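Local coordinates for protein thiaminase-I (Naegleria gruberi, PDB 4HCW) that belongs to a thiaminase family of enzymes, whose two-lobed alpha/beta fold resembles that of periplasmic binding proteins, at residues V11-Y16 with K28-I33; D52-A57 with S70-Y75; T160-Y165 with R334-V339. One frame throughout, in Å; residues are numbered along the deposited sequence.

Contact 1 (V11-Y16 with K28-I33)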
loop_
_atom_site.group_PDB
_atom_site.type_symbol
_atom_site.label_atom_id
_atom_site.label_comp_id
_atom_site.label_asym_id
_atom_site.label_seq_id
_atom_site.Cartn_x
_atom_site.Cartn_y
_atom_site.Cartn_z
ATOM N N VAL A 11 -12.734 13.960 9.050
ATOM C CA VAL A 11 -12.257 12.890 8.181
ATOM C C VAL A 11 -10.733 12.865 8.110
ATOM O O VAL A 11 -10.103 13.863 7.759
ATOM C CB VAL A 11 -12.824 13.022 6.755
ATOM C CG1 VAL A 11 -12.316 11.889 5.876
ATOM C CG2 VAL A 11 -14.342 13.037 6.788
ATOM N N GLY A 12 -10.149 11.719 8.446
ATOM C CA GLY A 12 -8.709 11.552 8.388
ATOM C C GLY A 12 -8.267 10.851 7.116
ATOM O O GLY A 12 -8.386 9.632 6.996
ATOM N N LEU A 13 -7.752 11.625 6.167
ATOM C CA LEU A 13 -7.347 11.087 4.871
ATOM C C LEU A 13 -5.935 10.507 4.893
ATOM O O LEU A 13 -5.074 10.964 5.646
ATOM C CB LEU A 13 -7.441 12.168 3.792
ATOM C CG LEU A 13 -8.838 12.713 3.490
ATOM C CD1 LEU A 13 -8.776 13.758 2.388
ATOM C CD2 LEU A 13 -9.781 11.582 3.110
ATOM N N PHE A 14 -5.711 9.496 4.059
ATOM C CA PHE A 14 -4.389 8.907 3.885
ATOM C C PHE A 14 -3.477 9.916 3.195
ATOM O O PHE A 14 -3.690 10.256 2.031
ATOM C CB PHE A 14 -4.492 7.624 3.060
ATOM C CG PHE A 14 -3.202 6.866 2.945
ATOM C CD1 PHE A 14 -2.745 6.087 3.996
ATOM C CD2 PHE A 14 -2.454 6.919 1.781
ATOM C CE1 PHE A 14 -1.560 5.383 3.891
ATOM C CE2 PHE A 14 -1.270 6.218 1.669
ATOM C CZ PHE A 14 -0.822 5.449 2.726
ATOM N N PRO A 15 -2.454 10.401 3.916
ATOM C CA PRO A 15 -1.632 11.529 3.465
ATOM C C PRO A 15 -0.488 11.131 2.537
ATOM O O PRO A 15 0.160 12.008 1.964
ATOM C CB PRO A 15 -1.065 12.073 4.774
ATOM C CG PRO A 15 -0.915 10.857 5.628
ATOM C CD PRO A 15 -2.039 9.916 5.245
ATOM N N TYR A 16 -0.242 9.835 2.391
ATOM C CA TYR A 16 0.899 9.374 1.607
ATOM C C TYR A 16 0.545 9.077 0.153
ATOM O O TYR A 16 0.633 7.939 -0.307
ATOM C CB TYR A 16 1.561 8.170 2.278
ATOM C CG TYR A 16 2.094 8.485 3.656
ATOM C CD1 TYR A 16 3.357 9.036 3.821
ATOM C CD2 TYR A 16 1.331 8.243 4.790
ATOM C CE1 TYR A 16 3.849 9.331 5.078
ATOM C CE2 TYR A 16 1.813 8.537 6.051
ATOM C CZ TYR A 16 3.073 9.080 6.189
ATOM O OH TYR A 16 3.560 9.372 7.440
ATOM N N LYS A 28 1.297 18.353 -4.383
ATOM C CA LYS A 28 0.820 17.131 -3.745
ATOM C C LYS A 28 -0.532 16.713 -4.307
ATOM O O LYS A 28 -1.444 17.531 -4.421
ATOM C CB LYS A 28 0.714 17.325 -2.232
ATOM C CG LYS A 28 2.049 17.414 -1.512
ATOM C CD LYS A 28 2.061 18.569 -0.523
ATOM C CE LYS A 28 2.772 18.194 0.766
ATOM N NZ LYS A 28 1.986 17.206 1.556
ATOM N N LEU A 29 -0.656 15.435 -4.654
ATOM C CA LEU A 29 -1.907 14.902 -5.181
ATOM C C LEU A 29 -3.007 14.961 -4.129
ATOM O O LEU A 29 -4.186 15.107 -4.455
ATOM C CB LEU A 29 -1.718 13.460 -5.658
ATOM C CG LEU A 29 -2.944 12.794 -6.288
ATOM C CD1 LEU A 29 -3.319 13.484 -7.590
ATOM C CD2 LEU A 29 -2.703 11.310 -6.510
ATOM N N ILE A 30 -2.614 14.853 -2.864
ATOM C CA ILE A 30 -3.563 14.896 -1.759
ATOM C C ILE A 30 -4.263 16.255 -1.685
ATOM O O ILE A 30 -5.413 16.348 -1.256
ATOM C CB ILE A 30 -2.884 14.555 -0.407
ATOM C CG1 ILE A 30 -3.927 14.395 0.701
ATOM C CG2 ILE A 30 -1.842 15.604 -0.036
ATOM C CD1 ILE A 30 -4.959 13.325 0.418
ATOM N N ASN A 31 -3.571 17.303 -2.124
ATOM C CA ASN A 31 -4.150 18.639 -2.151
ATOM C C ASN A 31 -5.142 18.806 -3.296
ATOM O O ASN A 31 -6.162 19.482 -3.151
ATOM C CB ASN A 31 -3.055 19.704 -2.239
ATOM C CG ASN A 31 -2.247 19.815 -0.962
ATOM O OD1 ASN A 31 -2.732 19.494 0.123
ATOM N ND2 ASN A 31 -1.006 20.275 -1.085
ATOM N N LEU A 32 -4.840 18.185 -4.432
ATOM C CA LEU A 32 -5.732 18.229 -5.584
ATOM C C LEU A 32 -7.043 17.515 -5.277
ATOM O O LEU A 32 -8.116 17.982 -5.653
ATOM C CB LEU A 32 -5.067 17.601 -6.811
ATOM C CG LEU A 32 -3.819 18.304 -7.350
ATOM C CD1 LEU A 32 -3.353 17.651 -8.642
ATOM C CD2 LEU A 32 -4.086 19.789 -7.558
ATOM N N ILE A 33 -6.947 16.384 -4.585
ATOM C CA ILE A 33 -8.126 15.614 -4.205
ATOM C C ILE A 33 -8.938 16.343 -3.137
ATOM O O ILE A 33 -10.168 16.374 -3.195
ATOM C CB ILE A 33 -7.743 14.208 -3.702
ATOM C CG1 ILE A 33 -7.071 13.412 -4.822
ATOM C CG2 ILE A 33 -8.967 13.463 -3.187
ATOM C CD1 ILE A 33 -6.733 11.994 -4.440
#

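Contact 2 (D52-A57 with S70-Y75)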
loop_
_atom_site.group_PDB
_atom_site.type_symbol
_atom_site.label_atom_id
_atom_site.label_comp_id
_atom_site.label_asym_id
_atom_site.label_seq_id
_atom_site.Cartn_x
_atom_site.Cartn_y
_atom_site.Cartn_z
ATOM N N ASP A 52 -2.007 10.437 9.859
ATOM C CA ASP A 52 -0.805 9.618 9.765
ATOM C C ASP A 52 -0.962 8.335 10.572
ATOM O O ASP A 52 -0.744 8.324 11.783
ATOM C CB ASP A 52 0.410 10.400 10.267
ATOM C CG ASP A 52 1.724 9.767 9.852
ATOM O OD1 ASP A 52 1.714 8.607 9.388
ATOM O OD2 ASP A 52 2.773 10.431 9.990
ATOM N N CYS A 53 -1.330 7.252 9.894
ATOM C CA CYS A 53 -1.499 5.960 10.550
ATOM C C CYS A 53 -0.151 5.347 10.918
ATOM O O CYS A 53 -0.087 4.352 11.638
ATOM C CB CYS A 53 -2.286 4.998 9.657
ATOM S SG CYS A 53 -1.431 4.516 8.140
ATOM N N TYR A 54 0.926 5.943 10.416
ATOM C CA TYR A 54 2.269 5.470 10.727
ATOM C C TYR A 54 2.851 6.233 11.913
ATOM O O TYR A 54 4.067 6.304 12.090
ATOM C CB TYR A 54 3.179 5.563 9.500
ATOM C CG TYR A 54 2.674 4.738 8.336
ATOM C CD1 TYR A 54 2.680 3.350 8.392
ATOM C CD2 TYR A 54 2.181 5.345 7.190
ATOM C CE1 TYR A 54 2.212 2.589 7.336
ATOM C CE2 TYR A 54 1.713 4.593 6.127
ATOM C CZ TYR A 54 1.731 3.216 6.207
ATOM O OH TYR A 54 1.266 2.464 5.153
ATOM N N SER A 55 1.958 6.798 12.717
ATOM C CA SER A 55 2.323 7.455 13.964
ATOM C C SER A 55 1.470 6.884 15.090
ATOM O O SER A 55 0.244 6.957 15.040
ATOM C CB SER A 55 2.101 8.963 13.855
ATOM O OG SER A 55 2.287 9.597 15.108
ATOM N N ASP A 56 2.120 6.311 16.099
ATOM C CA ASP A 56 1.407 5.694 17.215
ATOM C C ASP A 56 0.547 6.694 17.981
ATOM O O ASP A 56 -0.487 6.331 18.542
ATOM C CB ASP A 56 2.386 5.004 18.170
ATOM C CG ASP A 56 2.950 3.721 17.599
ATOM O OD1 ASP A 56 2.305 3.135 16.706
ATOM O OD2 ASP A 56 4.035 3.296 18.048
ATOM N N ALA A 57 0.978 7.950 17.999
ATOM C CA ALA A 57 0.236 9.002 18.683
ATOM C C ALA A 57 -1.114 9.251 18.020
ATOM O O ALA A 57 -2.107 9.524 18.695
ATOM C CB ALA A 57 1.053 10.284 18.725
ATOM N N SER A 70 -3.990 -1.345 6.568
ATOM C CA SER A 70 -4.553 -2.547 7.174
ATOM C C SER A 70 -3.504 -3.334 7.959
ATOM O O SER A 70 -3.830 -4.301 8.647
ATOM C CB SER A 70 -5.200 -3.434 6.108
ATOM O OG SER A 70 -4.278 -3.755 5.082
ATOM N N ILE A 71 -2.248 -2.907 7.859
ATOM C CA ILE A 71 -1.157 -3.555 8.582
ATOM C C ILE A 71 -1.293 -3.332 10.088
ATOM O O ILE A 71 -0.755 -4.095 10.889
ATOM C CB ILE A 71 0.226 -3.055 8.092
ATOM C CG1 ILE A 71 1.337 -4.014 8.527
ATOM C CG2 ILE A 71 0.498 -1.636 8.578
ATOM C CD1 ILE A 71 2.706 -3.627 8.019
ATOM N N PHE A 72 -2.026 -2.290 10.466
ATOM C CA PHE A 72 -2.239 -1.974 11.873
ATOM C C PHE A 72 -3.708 -2.118 12.247
ATOM O O PHE A 72 -4.121 -1.711 13.331
ATOM C CB PHE A 72 -1.764 -0.554 12.181
ATOM C CG PHE A 72 -0.290 -0.352 11.985
ATOM C CD1 PHE A 72 0.605 -1.373 12.261
ATOM C CD2 PHE A 72 0.200 0.855 11.519
ATOM C CE1 PHE A 72 1.962 -1.190 12.080
ATOM C CE2 PHE A 72 1.555 1.044 11.336
ATOM C CZ PHE A 72 2.437 0.021 11.617
ATOM N N LEU A 73 -4.490 -2.702 11.345
ATOM C CA LEU A 73 -5.929 -2.844 11.561
ATOM C C LEU A 73 -6.316 -3.723 12.763
ATOM O O LEU A 73 -7.104 -3.285 13.600
ATOM C CB LEU A 73 -6.643 -3.300 10.280
ATOM C CG LEU A 73 -8.172 -3.291 10.332
ATOM C CD1 LEU A 73 -8.688 -1.890 10.628
ATOM C CD2 LEU A 73 -8.758 -3.819 9.032
ATOM N N PRO A 74 -5.771 -4.955 12.859
ATOM C CA PRO A 74 -6.153 -5.780 14.014
ATOM C C PRO A 74 -5.737 -5.162 15.348
ATOM O O PRO A 74 -6.475 -5.273 16.328
ATOM C CB PRO A 74 -5.393 -7.089 13.779
ATOM C CG PRO A 74 -5.145 -7.124 12.314
ATOM C CD PRO A 74 -4.894 -5.700 11.936
ATOM N N TYR A 75 -4.570 -4.525 15.382
ATOM C CA TYR A 75 -4.123 -3.822 16.580
ATOM C C TYR A 75 -5.040 -2.643 16.878
ATOM O O TYR A 75 -5.275 -2.300 18.037
ATOM C CB TYR A 75 -2.678 -3.340 16.422
ATOM C CG TYR A 75 -2.282 -2.257 17.406
ATOM C CD1 TYR A 75 -1.982 -2.565 18.727
ATOM C CD2 TYR A 75 -2.206 -0.927 17.010
ATOM C CE1 TYR A 75 -1.621 -1.577 19.627
ATOM C CE2 TYR A 75 -1.846 0.066 17.902
ATOM C CZ TYR A 75 -1.554 -0.263 19.209
ATOM O OH TYR A 75 -1.194 0.727 20.097
#

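Contact 3 (T160-Y165 with R334-V339)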
loop_
_atom_site.group_PDB
_atom_site.type_symbol
_atom_site.label_atom_id
_atom_site.label_comp_id
_atom_site.label_asym_id
_atom_site.label_seq_id
_atom_site.Cartn_x
_atom_site.Cartn_y
_atom_site.Cartn_z
ATOM N N THR A 160 10.298 -1.309 5.388
ATOM C CA THR A 160 10.633 -2.274 4.345
ATOM C C THR A 160 11.486 -3.414 4.899
ATOM O O THR A 160 11.285 -4.579 4.547
ATOM C CB THR A 160 11.366 -1.599 3.170
ATOM O OG1 THR A 160 10.587 -0.495 2.693
ATOM C CG2 THR A 160 11.583 -2.588 2.035
ATOM N N VAL A 161 12.436 -3.072 5.764
ATOM C CA VAL A 161 13.265 -4.068 6.433
ATOM C C VAL A 161 12.392 -5.014 7.249
ATOM O O VAL A 161 12.551 -6.234 7.188
ATOM C CB VAL A 161 14.304 -3.407 7.360
ATOM C CG1 VAL A 161 14.968 -4.446 8.250
ATOM C CG2 VAL A 161 15.340 -2.652 6.543
ATOM N N PHE A 162 11.463 -4.438 8.005
ATOM C CA PHE A 162 10.512 -5.214 8.792
ATOM C C PHE A 162 9.616 -6.073 7.902
ATOM O O PHE A 162 9.352 -7.235 8.208
ATOM C CB PHE A 162 9.657 -4.283 9.657
ATOM C CG PHE A 162 8.466 -4.954 10.284
ATOM C CD1 PHE A 162 8.609 -5.722 11.426
ATOM C CD2 PHE A 162 7.202 -4.810 9.733
ATOM C CE1 PHE A 162 7.516 -6.340 12.005
ATOM C CE2 PHE A 162 6.105 -5.425 10.307
ATOM C CZ PHE A 162 6.263 -6.190 11.444
ATOM N N GLY A 163 9.155 -5.490 6.800
ATOM C CA GLY A 163 8.232 -6.162 5.903
ATOM C C GLY A 163 8.819 -7.369 5.198
ATOM O O GLY A 163 8.258 -8.462 5.259
ATOM N N LEU A 164 9.950 -7.170 4.527
ATOM C CA LEU A 164 10.580 -8.237 3.754
ATOM C C LEU A 164 10.992 -9.423 4.619
ATOM O O LEU A 164 10.891 -10.572 4.192
ATOM C CB LEU A 164 11.789 -7.708 2.983
ATOM C CG LEU A 164 11.489 -6.728 1.850
ATOM C CD1 LEU A 164 12.755 -6.431 1.074
ATOM C CD2 LEU A 164 10.411 -7.279 0.930
ATOM N N TYR A 165 11.458 -9.138 5.831
ATOM C CA TYR A 165 11.852 -10.190 6.759
ATOM C C TYR A 165 10.665 -11.086 7.092
ATOM O O TYR A 165 10.774 -12.310 7.058
ATOM C CB TYR A 165 12.443 -9.596 8.040
ATOM C CG TYR A 165 12.839 -10.632 9.071
ATOM C CD1 TYR A 165 14.083 -11.250 9.024
ATOM C CD2 TYR A 165 11.967 -10.991 10.094
ATOM C CE1 TYR A 165 14.446 -12.200 9.963
ATOM C CE2 TYR A 165 12.322 -11.939 11.036
ATOM C CZ TYR A 165 13.562 -12.539 10.968
ATOM O OH TYR A 165 13.915 -13.481 11.906
ATOM N N ARG A 334 -0.961 -12.247 -0.468
ATOM C CA ARG A 334 -0.956 -12.216 0.990
ATOM C C ARG A 334 -0.943 -10.786 1.521
ATOM O O ARG A 334 -0.501 -9.864 0.837
ATOM C CB ARG A 334 0.257 -12.977 1.532
ATOM C CG ARG A 334 0.256 -14.460 1.211
ATOM C CD ARG A 334 -0.911 -15.157 1.881
ATOM N NE ARG A 334 -0.904 -16.596 1.644
ATOM C CZ ARG A 334 -1.540 -17.192 0.642
ATOM N NH1 ARG A 334 -2.240 -16.469 -0.223
ATOM N NH2 ARG A 334 -1.478 -18.509 0.502
ATOM N N VAL A 335 -1.432 -10.607 2.744
ATOM C CA VAL A 335 -1.440 -9.296 3.387
ATOM C C VAL A 335 -0.898 -9.389 4.810
ATOM O O VAL A 335 -1.484 -10.053 5.664
ATOM C CB VAL A 335 -2.858 -8.691 3.433
ATOM C CG1 VAL A 335 -2.853 -7.386 4.216
ATOM C CG2 VAL A 335 -3.393 -8.471 2.026
ATOM N N LEU A 336 0.222 -8.718 5.060
ATOM C CA LEU A 336 0.847 -8.740 6.377
ATOM C C LEU A 336 0.159 -7.766 7.331
ATOM O O LEU A 336 0.032 -6.579 7.032
ATOM C CB LEU A 336 2.335 -8.407 6.264
ATOM C CG LEU A 336 3.144 -8.429 7.562
ATOM C CD1 LEU A 336 3.088 -9.803 8.211
ATOM C CD2 LEU A 336 4.583 -8.014 7.301
ATOM N N ARG A 337 -0.287 -8.275 8.475
ATOM C CA ARG A 337 -0.961 -7.449 9.472
ATOM C C ARG A 337 -0.421 -7.709 10.877
ATOM O O ARG A 337 0.168 -8.758 11.140
ATOM C CB ARG A 337 -2.474 -7.684 9.439
ATOM C CG ARG A 337 -3.114 -7.438 8.083
ATOM C CD ARG A 337 -4.631 -7.427 8.180
ATOM N NE ARG A 337 -5.155 -8.660 8.757
ATOM C CZ ARG A 337 -6.448 -8.911 8.932
ATOM N NH1 ARG A 337 -6.837 -10.060 9.465
ATOM N NH2 ARG A 337 -7.354 -8.012 8.572
ATOM N N CYS A 338 -0.633 -6.753 11.776
ATOM C CA CYS A 338 -0.131 -6.854 13.144
ATOM C C CYS A 338 -1.271 -7.007 14.147
ATOM O O CYS A 338 -2.255 -6.269 14.099
ATOM C CB CYS A 338 0.705 -5.623 13.490
ATOM S SG CYS A 338 1.953 -5.210 12.253
ATOM N N VAL A 339 -1.127 -7.958 15.063
ATOM C CA VAL A 339 -2.181 -8.268 16.025
ATOM C C VAL A 339 -2.165 -7.366 17.256
ATOM O O VAL A 339 -3.189 -6.786 17.619
ATOM C CB VAL A 339 -2.114 -9.740 16.481
ATOM C CG1 VAL A 339 -3.116 -9.999 17.596
ATOM C CG2 VAL A 339 -2.364 -10.671 15.307
#

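Contact 1 (V11-Y16 with K28-I33)
I30 reaches L13 and F14 through the way its long branch is folded. CG1 stands anti to the backbone N (chi1 -171°), and a chi2 of 58° then turns CD1 back beside CA. This one methyl makes both close contacts with segment 11-16. It lies 4.3 Å from L13 CD1, methyl against methyl. It also lies 3.7 Å from F14 O, the backbone carbonyl of the next residue. L13 meets it from the strand side. Its CG is anti to the carbonyl carbon (chi1 -64°), and the extended second torsion sends CD1 out as the touching branch. The F14 ring has Y16 CD2 4.0 Å above one face, offset toward the rim.

The contact joins the end of strand 8-13 to helix 29-34. Strand 8-13 lies between the parallel strands 44-50 and 65-69, so L13 sits on an interior strand of the sheet. Helix 29-34 packs over that sheet and forms part of a beta-alpha-beta crossover from strand 8-13 to strand 44-50. A small hairpin, strands 19-21 and 26-28, is inserted before the helix. K28 is the N-cap, and its O accepts a hydrogen bond of 3.1 Å from N31 N. The first turn continues with I33 N bonded to L29 O. Around the contact, L17 touches I30 and I33, L37 and Y48 touch L13, and V292 and L296 of helix 290-298 touch I33.

No hydrogen bond or charge pair crosses between the segments. Their hold on each other is therefore dispersion and the hydrophobic effect, with both closest approaches made by I30 CD1. F14 O meets carbon there, so this approach is van der Waals packing and gives that oxygen no bond.

Contact 2 (D52-A57 with S70-Y75)
F72 faces C53 and Y54 across this contact. Its CB points toward segment 52-57, and CG stands anti to the carbonyl carbon (chi1 -64°), which carries the ring to the turn. CD2 meets C53 O at 3.5 Å. This oxygen comes to the ring edge, near the ring plane. CE2, the next atom out, is 3.7 Å from the same oxygen and also meets Y54 CD1 at 3.9 Å. The Y54 and F72 side chains cross at about a right angle. I71 CG2 lies over the centre of one F72 ring face, 3.6 Å above it, on the same side of the plane as Y54 CD1.

C53 and Y54 are the two middle residues of a type I beta turn from D52 to S55. The turn follows strand 44-50 and leads toward helix 56-60. An Asx turn reinforces it: D52 OD1 accepts from Y54 N at 3.0 Å, met from 39° out of the carboxylate plane. F72 is the N-cap of helix 73-77, shortly after strand 65-69.

C53 SG sits over the centre of a Y54 ring face, 3.7 Å above it. The Y54 hydroxyl bonds to D69 OD2, which ties the turn to the end of strand 65-69. C53 O takes its hydrogen bond from N343 ND2; its approach to the F72 ring is packing. N343 and V346 of helix 343-353 touch F72.

Contact 3 (T160-Y165 with R334-V339)
Of the side chains that touch, F162 alone has a ring, and L336 and C338 both approach it obliquely. L336 CD2 is 4.2 Å from F162 CE2. C338 SG is 4.5 Å from F162 CZ. A chi1 of 168° swings the ring from the side of helix 158-169 toward the strand. More apolar groups gather round it: I179, L184, and V346 and C349 of helix 343-353.

G163 brings the helix backbone close. Its O is 4.2 Å from L336 CD2, so this methyl touches both the ring and the helix main chain. The axes of helix segment 160-165 and strand 335-338 come within 10.4 Å, with 114° between their N-to-C directions.

Strand 335-338 pairs in parallel with strand 176-179, and helix 158-169 packs on one face of this two-stranded sheet. L336 and C338, two residues apart, both point toward the helix. R337 between them points away and makes a salt bridge with D178.

The alternation separates the chemistry. The side chains facing the helix are apolar or a cysteine, with no hydrogen bond between the segments, while the arginine's charge is met by an aspartate. Between these segments the contact is van der Waals packing and hydrophobic burial.

Overall arrangement
From the N terminus, contact 1 comes first. It closes a short loop that contains the small hairpin and sets helix 29-34 on strand 8-13. Contact 2 closes the next loop, which runs from the turn after strand 44-50 to the start of helix 73-77. Contact 3 spans by far the longest loop and joins helix 158-169 to the late strand 335-338. The three follow in series, with none nested or crossed. Contacts 1 and 2 still touch: Y16 OH lies 2.8 Å from D52 OD1, a probable hydrogen bond. Contact 2 meets contact 3 where I71 O probably accepts from C338 N. Contacts 1 and 3 do not touch.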